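Local coordinates for protein beta-glucuronidase (uncultured Clostridium sp., PDB 6U7J) that hydrolyses beta-D-glucuronides as a gut microbial family 2 glycoside hydrolase, and is probably among the enzymes that reactivate estrogens from their glucuronide conjugates, at residues K29-D33 against D67-H73; V141-L147 against N180-I184; K195-I201 against E217-A222; E223-V229 against E241-M245. All coordinates share one frame; numbering follows the deposited sequence.

Contact 1. Residues K29-D33 against D67-H73; sequences KFKRD and DQELRDH
Arg32 runs past two side chains of the opposite segment, His73 beside its base and Glu69 beside its guanidinium. Its aliphatic part lies against the imidazole: CB sits over one face of the His73 ring, 4.3 Å from the centroid and 15° off the normal, a CH-pi contact, while Arg32 CD comes within 3.5 Å of His73 ND1. The chain then runs extended from CG to NE and brings the guanidinium to Glu69, whose CB lies over one of its faces. The charge pairing there is loose, since Arg32 NH2 stands 3.6 Å from Glu69 OE2, a long salt bridge with the two planes 59° apart. This packs the end of strand 20-32 against a helix of the sugar-binding domain, a jelly-roll beta-sandwich in family 2 glycosidases. Asp67 is the N-cap of that helix: Leu70 N donates to Asp67 OD2 at 3.1 Å, from above the carboxylate plane. Deeper in, Leu70 approaches Phe30 from the opposite direction, and its CD1 meets the ring edge at Phe30 CE1, 3.8 Å away. With CG opposite the main-chain nitrogen (chi1 175°), the Phe30 ring projects to this methyl and also meets Tyr79 edge-to-face. His73 NE2 is bonded to Trp76 O, which helps to fix the imidazole; its CE1 lies 3.4 Å from Asp33 O.

Contact 2. Residues V141-L147 against N180-I184; sequences VAVGNIL and NYSGI
The end of strand 135-144 in the sugar-binding domain, with the loop that follows it, runs roughly antiparallel to residues 180-184, the end-to-end directions being 161° apart. No beta ladder joins the two segments: Val143 and Gly183 have CA atoms 6.4 Å apart, and side chains and waters fill the interval. The one direct hydrogen bond is from Asn180 ND2 to Asn145 O, 3.1 Å long, with the donor in the carbonyl plane and the acceptor close to the plane of the amide. The other end of that amide, OD1, accepts from His103, so both ends are held. Ser182 turns its hydroxyl into the gap (chi1 -176°), where OG lies 3.6 Å from Val143 CG1 and against Asn145 CB. There it is bonded to Thr102 O and receives a water that also donates to Val143 O. A second water donates to Asn180 O at 2.7 Å and accepts weakly from Asn145 ND2, which is bonded chiefly to His73 O. Beyond Gly183 the contact becomes apolar, Val143 CG2 meeting Ile184 CG1 at 4.2 Å. Strand 135-144 is flanked by strands 76-85 and 104-109, Tyr79 of the former packing on Val143 and Ile184, while strand 183-184 pairs with 59-60.

Contact 3. Residues K195-I201 against E217-A222; sequences KEYIEDI and EIKTNA
A classic beta bulge interrupts this hairpin: Glu199 and Asp200 both face Lys219, and both their amides bond to Lys219 O, Glu199 N at 2.6 Å and Asp200 N at 3.2 Å. The backbone of Glu199 leaves the extended range, which shifts the register by one. The return bond, Lys219 N to Asp200 O, restores regular antiparallel pairing. At the open end the Asn221 side-chain amide supplements a weak backbone bond from its own N to Tyr197 O: OD1 accepts from Tyr197 N and ND2 donates to Lys195 O, each at 2.8 Å and 162°. Its CG stands between the backbone N and carbonyl carbon (chi1 68°), bringing the amide to the tyrosine; the two side chains cross at about a right angle, the amide plane turned 47° from the ring plane. The Glu199 side chain crosses that of Lys219 at a slant, OE1 touching CE but remaining 4.4 Å from NZ, beyond a salt bridge. Ile198 and Ile218 meet through their CG2 methyls at 3.9 Å. Strand 211-220 lies between 198-208 and 246-251; Ile198, Ile201 and Ile218 pack on Ile269 of strand 265-271 in the facing sheet of an immunoglobulin-like sandwich, and Asp200 reaches out of it to Gln401 of helix 386-403 and Lys404 just after.

Contact 4. Residues E223-V229 against E241-M245; sequences EEKFIKV and ESNEM. Unlike the reference sequence in segment 223-229: Phe226 (reference Ser).
Ile227 has CG1 opposite its backbone nitrogen (chi1 -157°), which leaves CG2 between the nitrogen and the carbonyl carbon and directed at Met245, whose CG it meets at 3.5 Å. The methionine bends at chi2 and chi3 and carries CE to Lys225 O, 3.6 Å away, in the loop that precedes the strand. On the outer side Lys228 bends at chi2 (70°) and again at chi4, folding along Asn243 so that CD lies 3.1 Å from Asn243 OD1 and NZ forms a salt bridge with Glu241 OE2. Two backbone bonds define the hairpin register: Val229 N to Ser242 O at 2.8 Å, and Ser242 N to Val229 O at 2.9 Å. Ser242 OG then accepts from Glu244 N, also at 2.9 Å, an ST turn that ends the strand, and is bonded to Asp247 as well. Strand 238-242 forms the edge of its four-stranded sheet, beside 227-232, which is bordered by 265-271; Ile227 and Val229 pack on Ile218 of strand 211-220 in the facing sheet.

From the N terminus, the four contacts close in series, none nesting or crossing. Contact 1 closes a 33-residue loop that returns helix 68-71 to strand 20-32, and contact 2 spans 32 residues to bring 180-184 back beside strand 135-144. Both belong to the sugar-binding domain, with centres 11 Å apart, and are joined by a probable hydrogen bond from Asn145 ND2 to His73 O. Contacts 3 and 4 close successive hairpins in the next domain, one in each sheet of the sandwich. They meet through Ile218 N and Met245 O, a probable hydrogen bond, and the Glu196-Lys225 salt bridge. Between the pairs, contacts 2 and 3 remain about 21 Å apart at their nearest atoms.

Contact 1. Residues K29-D33 against D67-H73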
loop_
_atom_site.group_PDB
_atom_site.type_symbol
_atom_site.label_atom_id
_atom_site.label_comp_id
_atom_site.label_asym_id
_atom_site.label_seq_id
_atom_site.Cartn_x
_atom_site.Cartn_y
_atom_site.Cartn_z
ATOM N N LYS B 29 -20.461 17.493 25.526
ATOM C CA LYS B 29 -20.673 18.566 24.563
ATOM C C LYS B 29 -19.396 19.385 24.440
ATOM O O LYS B 29 -18.607 19.475 25.382
ATOM C CB LYS B 29 -21.845 19.461 24.971
ATOM C CG LYS B 29 -23.176 18.721 25.048
ATOM C CD LYS B 29 -23.481 18.090 23.690
ATOM C CE LYS B 29 -24.766 17.266 23.686
ATOM N NZ LYS B 29 -25.209 16.946 22.286
ATOM N N PHE B 30 -19.210 19.999 23.272
ATOM C CA PHE B 30 -17.909 20.546 22.917
ATOM C C PHE B 30 -18.074 21.699 21.942
ATOM O O PHE B 30 -18.908 21.650 21.037
ATOM C CB PHE B 30 -17.042 19.433 22.309
ATOM C CG PHE B 30 -15.700 19.873 21.785
ATOM C CD1 PHE B 30 -15.582 20.513 20.551
ATOM C CD2 PHE B 30 -14.538 19.540 22.488
ATOM C CE1 PHE B 30 -14.331 20.875 20.059
ATOM C CE2 PHE B 30 -13.289 19.884 21.996
ATOM C CZ PHE B 30 -13.180 20.551 20.778
ATOM N N LYS B 31 -17.226 22.706 22.109
ATOM C CA LYS B 31 -17.176 23.850 21.222
ATOM C C LYS B 31 -15.775 24.433 21.301
ATOM O O LYS B 31 -15.177 24.470 22.381
ATOM C CB LYS B 31 -18.220 24.906 21.623
ATOM C CG LYS B 31 -18.283 26.095 20.691
ATOM C CD LYS B 31 -19.613 26.850 20.825
ATOM C CE LYS B 31 -19.710 27.578 22.133
ATOM N NZ LYS B 31 -20.922 28.458 22.150
ATOM N N ARG B 32 -15.257 24.900 20.173
ATOM C CA ARG B 32 -13.977 25.587 20.180
ATOM C C ARG B 32 -14.171 27.097 20.174
ATOM O O ARG B 32 -15.212 27.611 19.765
ATOM C CB ARG B 32 -13.133 25.151 18.979
ATOM C CG ARG B 32 -13.515 25.774 17.694
ATOM C CD ARG B 32 -12.403 25.599 16.660
ATOM N NE ARG B 32 -12.972 25.649 15.322
ATOM C CZ ARG B 32 -12.968 26.721 14.537
ATOM N NH1 ARG B 32 -12.395 27.839 14.950
ATOM N NH2 ARG B 32 -13.526 26.661 13.328
ATOM N N ASP B 33 -13.148 27.806 20.645
ATOM C CA ASP B 33 -13.096 29.256 20.475
ATOM C C ASP B 33 -13.003 29.621 18.996
ATOM O O ASP B 33 -12.248 29.002 18.237
ATOM C CB ASP B 33 -11.878 29.836 21.197
ATOM C CG ASP B 33 -12.113 30.067 22.690
ATOM O OD1 ASP B 33 -13.278 29.977 23.149
ATOM O OD2 ASP B 33 -11.117 30.342 23.400
ATOM N N ASP B 67 -13.111 18.261 10.086
ATOM C CA ASP B 67 -12.885 19.692 9.972
ATOM C C ASP B 67 -11.414 20.022 10.201
ATOM O O ASP B 67 -10.888 19.790 11.293
ATOM C CB ASP B 67 -13.755 20.418 10.997
ATOM C CG ASP B 67 -13.518 21.882 10.985
ATOM O OD1 ASP B 67 -13.340 22.438 9.877
ATOM O OD2 ASP B 67 -13.490 22.472 12.077
ATOM N N GLN B 68 -10.762 20.590 9.189
ATOM C CA GLN B 68 -9.350 20.940 9.337
ATOM C C GLN B 68 -9.135 22.027 10.397
ATOM O O GLN B 68 -8.128 22.003 11.120
ATOM C CB GLN B 68 -8.799 21.372 7.980
ATOM C CG GLN B 68 -7.424 22.003 8.008
ATOM C CD GLN B 68 -7.486 23.517 8.133
ATOM O OE1 GLN B 68 -8.373 24.159 7.557
ATOM N NE2 GLN B 68 -6.550 24.097 8.898
ATOM N N GLU B 69 -10.065 22.975 10.521
ATOM C CA GLU B 69 -9.877 24.059 11.479
ATOM C C GLU B 69 -9.852 23.554 12.913
ATOM O O GLU B 69 -9.109 24.084 13.748
ATOM C CB GLU B 69 -10.962 25.116 11.307
ATOM C CG GLU B 69 -10.721 26.010 10.116
ATOM C CD GLU B 69 -12.003 26.443 9.458
ATOM O OE1 GLU B 69 -12.412 25.786 8.466
ATOM O OE2 GLU B 69 -12.596 27.438 9.933
ATOM N N LEU B 70 -10.648 22.536 13.227
ATOM C CA LEU B 70 -10.574 21.965 14.565
ATOM C C LEU B 70 -9.291 21.143 14.746
ATOM O O LEU B 70 -8.625 21.242 15.784
ATOM C CB LEU B 70 -11.822 21.131 14.846
ATOM C CG LEU B 70 -11.861 20.540 16.260
ATOM C CD1 LEU B 70 -11.769 21.640 17.307
ATOM C CD2 LEU B 70 -13.103 19.681 16.479
ATOM N N ARG B 71 -8.904 20.353 13.736
ATOM C CA ARG B 71 -7.651 19.600 13.829
ATOM C C ARG B 71 -6.463 20.516 14.119
ATOM O O ARG B 71 -5.630 20.203 14.979
ATOM C CB ARG B 71 -7.412 18.802 12.541
ATOM C CG ARG B 71 -6.152 17.889 12.576
ATOM C CD ARG B 71 -5.709 17.452 11.138
ATOM N NE ARG B 71 -5.221 18.586 10.350
ATOM C CZ ARG B 71 -5.171 18.653 9.012
ATOM N NH1 ARG B 71 -5.577 17.638 8.252
ATOM N NH2 ARG B 71 -4.706 19.757 8.431
ATOM N N ASP B 72 -6.390 21.666 13.452
ATOM C CA ASP B 72 -5.258 22.579 13.545
ATOM C C ASP B 72 -5.478 23.722 14.543
ATOM O O ASP B 72 -4.724 24.699 14.523
ATOM C CB ASP B 72 -4.955 23.168 12.169
ATOM C CG ASP B 72 -4.614 22.096 11.126
ATOM O OD1 ASP B 72 -4.250 20.951 11.500
ATOM O OD2 ASP B 72 -4.703 22.419 9.924
ATOM N N HIS B 73 -6.485 23.621 15.406
ATOM C CA HIS B 73 -6.860 24.712 16.308
ATOM C C HIS B 73 -5.710 25.122 17.235
ATOM O O HIS B 73 -5.022 24.278 17.818
ATOM C CB HIS B 73 -8.079 24.278 17.126
ATOM C CG HIS B 73 -8.547 25.288 18.131
ATOM N ND1 HIS B 73 -9.191 26.453 17.777
ATOM C CD2 HIS B 73 -8.494 25.286 19.487
ATOM C CE1 HIS B 73 -9.504 27.133 18.869
ATOM N NE2 HIS B 73 -9.091 26.446 19.921
#

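Contact 2. Residues V141-L147 against N180-I184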
loop_
_atom_site.group_PDB
_atom_site.type_symbol
_atom_site.label_atom_id
_atom_site.label_comp_id
_atom_site.label_asym_id
_atom_site.label_seq_id
_atom_site.Cartn_x
_atom_site.Cartn_y
_atom_site.Cartn_z
ATOM N N VAL B 141 -15.325 22.368 31.299
ATOM C CA VAL B 141 -13.867 22.261 31.300
ATOM C C VAL B 141 -13.323 23.011 30.094
ATOM O O VAL B 141 -13.563 22.604 28.951
ATOM C CB VAL B 141 -13.392 20.804 31.270
ATOM C CG1 VAL B 141 -11.872 20.763 31.191
ATOM C CG2 VAL B 141 -13.900 20.038 32.491
ATOM N N ALA B 142 -12.585 24.091 30.337
ATOM C CA ALA B 142 -11.839 24.757 29.277
ATOM C C ALA B 142 -10.487 24.071 29.130
ATOM O O ALA B 142 -9.804 23.827 30.130
ATOM C CB ALA B 142 -11.639 26.244 29.570
ATOM N N VAL B 143 -10.117 23.756 27.887
ATOM C CA VAL B 143 -8.918 22.986 27.555
ATOM C C VAL B 143 -8.092 23.819 26.581
ATOM O O VAL B 143 -8.578 24.172 25.499
ATOM C CB VAL B 143 -9.274 21.619 26.938
ATOM C CG1 VAL B 143 -8.011 20.835 26.520
ATOM C CG2 VAL B 143 -10.130 20.785 27.900
ATOM N N GLY B 144 -6.857 24.134 26.955
ATOM C CA GLY B 144 -5.987 24.976 26.142
ATOM C C GLY B 144 -4.735 24.229 25.725
ATOM O O GLY B 144 -4.165 23.474 26.519
ATOM N N ASN B 145 -4.294 24.458 24.486
ATOM C CA ASN B 145 -3.189 23.680 23.922
ATOM C C ASN B 145 -1.929 24.495 23.640
ATOM O O ASN B 145 -1.008 23.987 22.983
ATOM C CB ASN B 145 -3.638 22.969 22.645
ATOM C CG ASN B 145 -3.970 23.925 21.520
ATOM O OD1 ASN B 145 -3.575 25.092 21.524
ATOM N ND2 ASN B 145 -4.711 23.427 20.537
ATOM N N ILE B 146 -1.865 25.728 24.094
ATOM C CA ILE B 146 -0.736 26.593 23.781
ATOM C C ILE B 146 0.457 26.227 24.654
ATOM O O ILE B 146 0.322 25.990 25.861
ATOM C CB ILE B 146 -1.147 28.062 23.947
ATOM C CG1 ILE B 146 -2.127 28.413 22.830
ATOM C CG2 ILE B 146 0.071 28.980 23.922
ATOM C CD1 ILE B 146 -2.770 29.734 22.986
ATOM N N LEU B 147 1.635 26.149 24.046
ATOM C CA LEU B 147 2.856 25.847 24.776
ATOM C C LEU B 147 3.785 27.043 24.681
ATOM O O LEU B 147 3.953 27.623 23.602
ATOM C CB LEU B 147 3.548 24.597 24.234
ATOM C CG LEU B 147 2.817 23.270 24.435
ATOM C CD1 LEU B 147 3.553 22.169 23.671
ATOM C CD2 LEU B 147 2.661 22.916 25.940
ATOM N N ASN B 180 0.800 17.820 18.441
ATOM C CA ASN B 180 0.364 18.469 19.683
ATOM C C ASN B 180 -1.133 18.245 19.915
ATOM O O ASN B 180 -1.937 19.178 19.919
ATOM C CB ASN B 180 0.710 19.955 19.669
ATOM C CG ASN B 180 0.629 20.595 21.070
ATOM O OD1 ASN B 180 0.921 19.945 22.082
ATOM N ND2 ASN B 180 0.228 21.860 21.123
ATOM N N TYR B 181 -1.492 16.967 20.107
ATOM C CA TYR B 181 -2.873 16.587 20.388
ATOM C C TYR B 181 -3.360 17.243 21.672
ATOM O O TYR B 181 -2.613 17.368 22.647
ATOM C CB TYR B 181 -3.007 15.077 20.558
ATOM C CG TYR B 181 -3.014 14.252 19.285
ATOM C CD1 TYR B 181 -4.076 14.321 18.387
ATOM C CD2 TYR B 181 -1.972 13.376 19.007
ATOM C CE1 TYR B 181 -4.090 13.572 17.248
ATOM C CE2 TYR B 181 -1.971 12.602 17.844
ATOM C CZ TYR B 181 -3.036 12.711 16.976
ATOM O OH TYR B 181 -3.058 11.951 15.848
ATOM N N SER B 182 -4.639 17.597 21.692
ATOM C CA SER B 182 -5.236 18.261 22.834
ATOM C C SER B 182 -6.588 17.629 23.124
ATOM O O SER B 182 -7.230 17.060 22.236
ATOM C CB SER B 182 -5.379 19.762 22.569
ATOM O OG SER B 182 -5.872 20.442 23.705
ATOM N N GLY B 183 -7.006 17.726 24.377
ATOM C CA GLY B 183 -8.303 17.244 24.807
ATOM C C GLY B 183 -8.218 16.680 26.212
ATOM O O GLY B 183 -7.286 16.971 26.951
ATOM N N ILE B 184 -9.211 15.870 26.573
ATOM C CA ILE B 184 -9.256 15.189 27.860
ATOM C C ILE B 184 -8.871 13.737 27.597
ATOM O O ILE B 184 -9.710 12.918 27.214
ATOM C CB ILE B 184 -10.633 15.313 28.521
ATOM C CG1 ILE B 184 -11.015 16.797 28.673
ATOM C CG2 ILE B 184 -10.653 14.623 29.883
ATOM C CD1 ILE B 184 -12.397 17.031 29.296
HETATM O O HOH W 1 -7.247 23.169 23.028
HETATM O O HOH W 2 -4.188 20.581 19.555
#

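Contact 3. Residues K195-I201 against E217-A222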
loop_
_atom_site.group_PDB
_atom_site.type_symbol
_atom_site.label_atom_id
_atom_site.label_comp_id
_atom_site.label_asym_id
_atom_site.label_seq_id
_atom_site.Cartn_x
_atom_site.Cartn_y
_atom_site.Cartn_z
ATOM N N LYS B 195 -14.944 11.503 55.687
ATOM C CA LYS B 195 -14.346 12.813 55.932
ATOM C C LYS B 195 -13.028 12.724 56.694
ATOM O O LYS B 195 -12.208 13.645 56.606
ATOM C CB LYS B 195 -15.329 13.715 56.675
ATOM C CG LYS B 195 -16.634 13.912 55.937
ATOM C CD LYS B 195 -17.070 15.365 55.920
ATOM C CE LYS B 195 -18.222 15.570 54.923
ATOM N NZ LYS B 195 -19.038 16.793 55.210
ATOM N N GLU B 196 -12.791 11.642 57.422
ATOM C CA GLU B 196 -11.478 11.376 57.998
ATOM C C GLU B 196 -10.884 10.214 57.220
ATOM O O GLU B 196 -11.462 9.121 57.210
ATOM C CB GLU B 196 -11.567 11.059 59.494
ATOM C CG GLU B 196 -12.402 12.063 60.297
ATOM C CD GLU B 196 -12.187 11.937 61.815
ATOM O OE1 GLU B 196 -12.179 12.983 62.510
ATOM O OE2 GLU B 196 -12.035 10.791 62.308
ATOM N N TYR B 197 -9.739 10.443 56.577
ATOM C CA TYR B 197 -9.348 9.571 55.480
ATOM C C TYR B 197 -7.840 9.569 55.270
ATOM O O TYR B 197 -7.117 10.491 55.674
ATOM C CB TYR B 197 -10.032 10.006 54.183
ATOM C CG TYR B 197 -9.484 11.310 53.662
ATOM C CD1 TYR B 197 -9.968 12.527 54.140
ATOM C CD2 TYR B 197 -8.475 11.332 52.700
ATOM C CE1 TYR B 197 -9.475 13.722 53.669
ATOM C CE2 TYR B 197 -7.968 12.528 52.225
ATOM C CZ TYR B 197 -8.468 13.718 52.715
ATOM O OH TYR B 197 -7.975 14.912 52.248
ATOM N N ILE B 198 -7.392 8.541 54.553
ATOM C CA ILE B 198 -5.986 8.372 54.211
ATOM C C ILE B 198 -5.657 9.260 53.015
ATOM O O ILE B 198 -6.267 9.129 51.946
ATOM C CB ILE B 198 -5.676 6.898 53.919
ATOM C CG1 ILE B 198 -5.988 6.048 55.156
ATOM C CG2 ILE B 198 -4.233 6.729 53.477
ATOM C CD1 ILE B 198 -6.416 4.627 54.828
ATOM N N GLU B 199 -4.685 10.164 53.196
ATOM C CA GLU B 199 -4.266 11.129 52.182
ATOM C C GLU B 199 -3.110 10.627 51.313
ATOM O O GLU B 199 -3.148 10.774 50.087
ATOM C CB GLU B 199 -3.848 12.448 52.840
ATOM C CG GLU B 199 -4.868 13.046 53.801
ATOM C CD GLU B 199 -4.392 14.363 54.418
ATOM O OE1 GLU B 199 -3.185 14.506 54.690
ATOM O OE2 GLU B 199 -5.224 15.269 54.619
ATOM N N ASP B 200 -2.065 10.069 51.924
ATOM C CA ASP B 200 -0.850 9.730 51.195
ATOM C C ASP B 200 -0.187 8.507 51.818
ATOM O O ASP B 200 -0.228 8.315 53.036
ATOM C CB ASP B 200 0.125 10.910 51.184
ATOM C CG ASP B 200 1.187 10.783 50.111
ATOM O OD1 ASP B 200 1.224 9.736 49.428
ATOM O OD2 ASP B 200 1.986 11.733 49.946
ATOM N N ILE B 201 0.425 7.686 50.962
ATOM C CA ILE B 201 1.160 6.487 51.352
ATOM C C ILE B 201 2.476 6.472 50.593
ATOM O O ILE B 201 2.486 6.626 49.366
ATOM C CB ILE B 201 0.386 5.194 51.031
ATOM C CG1 ILE B 201 -1.033 5.216 51.586
ATOM C CG2 ILE B 201 1.163 3.956 51.509
ATOM C CD1 ILE B 201 -1.896 4.126 50.962
ATOM N N GLU B 217 4.945 4.747 55.303
ATOM C CA GLU B 217 4.588 5.995 55.966
ATOM C C GLU B 217 3.244 6.455 55.418
ATOM O O GLU B 217 3.092 6.629 54.203
ATOM C CB GLU B 217 5.659 7.062 55.751
ATOM C CG GLU B 217 5.337 8.404 56.386
ATOM C CD GLU B 217 6.467 9.406 56.205
ATOM O OE1 GLU B 217 6.337 10.561 56.670
ATOM O OE2 GLU B 217 7.492 9.031 55.592
ATOM N N ILE B 218 2.281 6.647 56.316
ATOM C CA ILE B 218 0.898 6.926 55.971
ATOM C C ILE B 218 0.534 8.308 56.505
ATOM O O ILE B 218 1.006 8.722 57.569
ATOM C CB ILE B 218 -0.031 5.837 56.532
ATOM C CG1 ILE B 218 0.432 4.468 56.029
ATOM C CG2 ILE B 218 -1.487 6.092 56.150
ATOM C CD1 ILE B 218 -0.250 3.297 56.699
ATOM N N LYS B 219 -0.283 9.030 55.746
ATOM C CA LYS B 219 -0.676 10.388 56.070
ATOM C C LYS B 219 -2.191 10.446 56.024
ATOM O O LYS B 219 -2.800 10.014 55.045
ATOM C CB LYS B 219 -0.048 11.380 55.088
ATOM C CG LYS B 219 -0.336 12.853 55.319
ATOM C CD LYS B 219 0.507 13.694 54.318
ATOM C CE LYS B 219 -0.235 14.927 53.759
ATOM N NZ LYS B 219 0.675 16.078 53.416
ATOM N N THR B 220 -2.798 10.917 57.110
ATOM C CA THR B 220 -4.231 11.149 57.196
ATOM C C THR B 220 -4.485 12.603 57.572
ATOM O O THR B 220 -3.568 13.350 57.924
ATOM C CB THR B 220 -4.895 10.230 58.230
ATOM O OG1 THR B 220 -4.700 10.776 59.540
ATOM C CG2 THR B 220 -4.326 8.828 58.173
ATOM N N ASN B 221 -5.756 13.001 57.498
ATOM C CA ASN B 221 -6.177 14.312 57.967
ATOM C C ASN B 221 -6.631 14.291 59.429
ATOM O O ASN B 221 -7.350 15.199 59.848
ATOM C CB ASN B 221 -7.286 14.876 57.068
ATOM C CG ASN B 221 -8.588 14.102 57.176
ATOM O OD1 ASN B 221 -8.589 12.898 57.414
ATOM N ND2 ASN B 221 -9.709 14.795 56.997
ATOM N N ALA B 222 -6.223 13.271 60.210
ATOM C CA ALA B 222 -6.472 13.173 61.660
ATOM C C ALA B 222 -5.383 12.274 62.264
ATOM O O ALA B 222 -5.599 11.102 62.599
ATOM C CB ALA B 222 -7.878 12.646 61.965
#

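Contact 4. Residues E223-V229 against E241-M245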
loop_
_atom_site.group_PDB
_atom_site.type_symbol
_atom_site.label_atom_id
_atom_site.label_comp_id
_atom_site.label_asym_id
_atom_site.label_seq_id
_atom_site.Cartn_x
_atom_site.Cartn_y
_atom_site.Cartn_z
ATOM N N GLU B 223 -4.182 12.844 62.421
ATOM C CA GLU B 223 -2.964 12.104 62.768
ATOM C C GLU B 223 -2.925 11.563 64.198
ATOM O O GLU B 223 -1.847 11.515 64.807
ATOM C CB GLU B 223 -1.733 12.998 62.572
ATOM C CG GLU B 223 -1.678 13.765 61.261
ATOM C CD GLU B 223 -0.290 13.737 60.619
ATOM O OE1 GLU B 223 -0.220 13.773 59.369
ATOM O OE2 GLU B 223 0.723 13.687 61.362
ATOM N N GLU B 224 -4.063 11.169 64.760
ATOM C CA GLU B 224 -4.113 10.729 66.153
ATOM C C GLU B 224 -5.111 9.618 66.408
ATOM O O GLU B 224 -4.968 8.910 67.413
ATOM C CB GLU B 224 -4.439 11.900 67.093
ATOM C CG GLU B 224 -5.706 12.683 66.737
ATOM C CD GLU B 224 -5.571 13.497 65.459
ATOM O OE1 GLU B 224 -6.609 13.811 64.835
ATOM O OE2 GLU B 224 -4.425 13.826 65.081
ATOM N N LYS B 225 -6.121 9.441 65.567
ATOM C CA LYS B 225 -6.948 8.257 65.688
ATOM C C LYS B 225 -6.119 7.023 65.349
ATOM O O LYS B 225 -5.024 7.107 64.783
ATOM C CB LYS B 225 -8.180 8.371 64.796
ATOM C CG LYS B 225 -8.876 9.727 64.901
ATOM C CD LYS B 225 -9.690 9.858 66.182
ATOM C CE LYS B 225 -10.597 11.094 66.136
ATOM N NZ LYS B 225 -11.766 10.929 65.208
ATOM N N PHE B 226 -6.648 5.867 65.723
ATOM C CA PHE B 226 -5.894 4.628 65.647
ATOM C C PHE B 226 -5.943 4.080 64.227
ATOM O O PHE B 226 -6.945 4.237 63.522
ATOM C CB PHE B 226 -6.447 3.608 66.650
ATOM C CG PHE B 226 -6.417 4.089 68.092
ATOM C CD1 PHE B 226 -5.633 3.444 69.040
ATOM C CD2 PHE B 226 -7.174 5.186 68.497
ATOM C CE1 PHE B 226 -5.602 3.887 70.360
ATOM C CE2 PHE B 226 -7.144 5.635 69.805
ATOM C CZ PHE B 226 -6.358 4.983 70.740
ATOM N N ILE B 227 -4.845 3.454 63.802
ATOM C CA ILE B 227 -4.720 2.895 62.462
ATOM C C ILE B 227 -4.279 1.440 62.565
ATOM O O ILE B 227 -3.524 1.064 63.468
ATOM C CB ILE B 227 -3.729 3.709 61.596
ATOM C CG1 ILE B 227 -4.017 3.502 60.102
ATOM C CG2 ILE B 227 -2.284 3.350 61.937
ATOM C CD1 ILE B 227 -3.348 4.531 59.208
ATOM N N LYS B 228 -4.780 0.617 61.642
ATOM C CA LYS B 228 -4.389 -0.780 61.499
ATOM C C LYS B 228 -3.813 -0.979 60.101
ATOM O O LYS B 228 -4.402 -0.529 59.108
ATOM C CB LYS B 228 -5.578 -1.728 61.734
ATOM C CG LYS B 228 -5.189 -3.185 62.043
ATOM C CD LYS B 228 -4.538 -3.340 63.440
ATOM C CE LYS B 228 -4.794 -4.719 64.074
ATOM N NZ LYS B 228 -3.785 -5.780 63.720
ATOM N N VAL B 229 -2.658 -1.637 60.028
ATOM C CA VAL B 229 -1.911 -1.796 58.786
ATOM C C VAL B 229 -1.544 -3.263 58.635
ATOM O O VAL B 229 -0.812 -3.809 59.469
ATOM C CB VAL B 229 -0.641 -0.928 58.757
ATOM C CG1 VAL B 229 0.208 -1.261 57.536
ATOM C CG2 VAL B 229 -1.002 0.528 58.773
ATOM N N GLU B 241 1.790 -7.056 60.460
ATOM C CA GLU B 241 0.751 -6.254 61.105
ATOM C C GLU B 241 1.389 -5.097 61.851
ATOM O O GLU B 241 2.487 -5.223 62.396
ATOM C CB GLU B 241 -0.076 -7.047 62.116
ATOM C CG GLU B 241 -1.189 -7.863 61.540
ATOM C CD GLU B 241 -1.986 -8.555 62.620
ATOM O OE1 GLU B 241 -1.524 -9.610 63.109
ATOM O OE2 GLU B 241 -3.060 -8.031 62.993
ATOM N N SER B 242 0.674 -3.981 61.912
ATOM C CA SER B 242 1.157 -2.880 62.726
ATOM C C SER B 242 0.016 -1.912 62.986
ATOM O O SER B 242 -0.928 -1.808 62.192
ATOM C CB SER B 242 2.329 -2.155 62.067
ATOM O OG SER B 242 2.709 -1.015 62.828
ATOM N N ASN B 243 0.114 -1.232 64.129
ATOM C CA ASN B 243 -0.760 -0.121 64.483
ATOM C C ASN B 243 -0.052 1.213 64.325
ATOM O O ASN B 243 -0.566 2.239 64.780
ATOM C CB ASN B 243 -1.270 -0.279 65.916
ATOM C CG ASN B 243 -1.710 -1.688 66.216
ATOM O OD1 ASN B 243 -2.732 -2.145 65.708
ATOM N ND2 ASN B 243 -0.930 -2.399 67.030
ATOM N N GLU B 244 1.121 1.211 63.702
ATOM C CA GLU B 244 1.903 2.418 63.516
ATOM C C GLU B 244 1.583 3.059 62.172
ATOM O O GLU B 244 1.411 2.367 61.162
ATOM C CB GLU B 244 3.394 2.091 63.605
ATOM C CG GLU B 244 3.823 1.590 64.984
ATOM C CD GLU B 244 3.433 2.557 66.093
ATOM O OE1 GLU B 244 3.989 3.681 66.135
ATOM O OE2 GLU B 244 2.550 2.200 66.904
ATOM N N MET B 245 1.502 4.389 62.167
ATOM C CA MET B 245 1.310 5.128 60.926
ATOM C C MET B 245 2.587 5.238 60.108
ATOM O O MET B 245 2.520 5.418 58.886
ATOM C CB MET B 245 0.768 6.517 61.230
ATOM C CG MET B 245 -0.716 6.483 61.493
ATOM S SD MET B 245 -1.564 7.929 60.891
ATOM C CE MET B 245 -2.902 8.064 62.076
#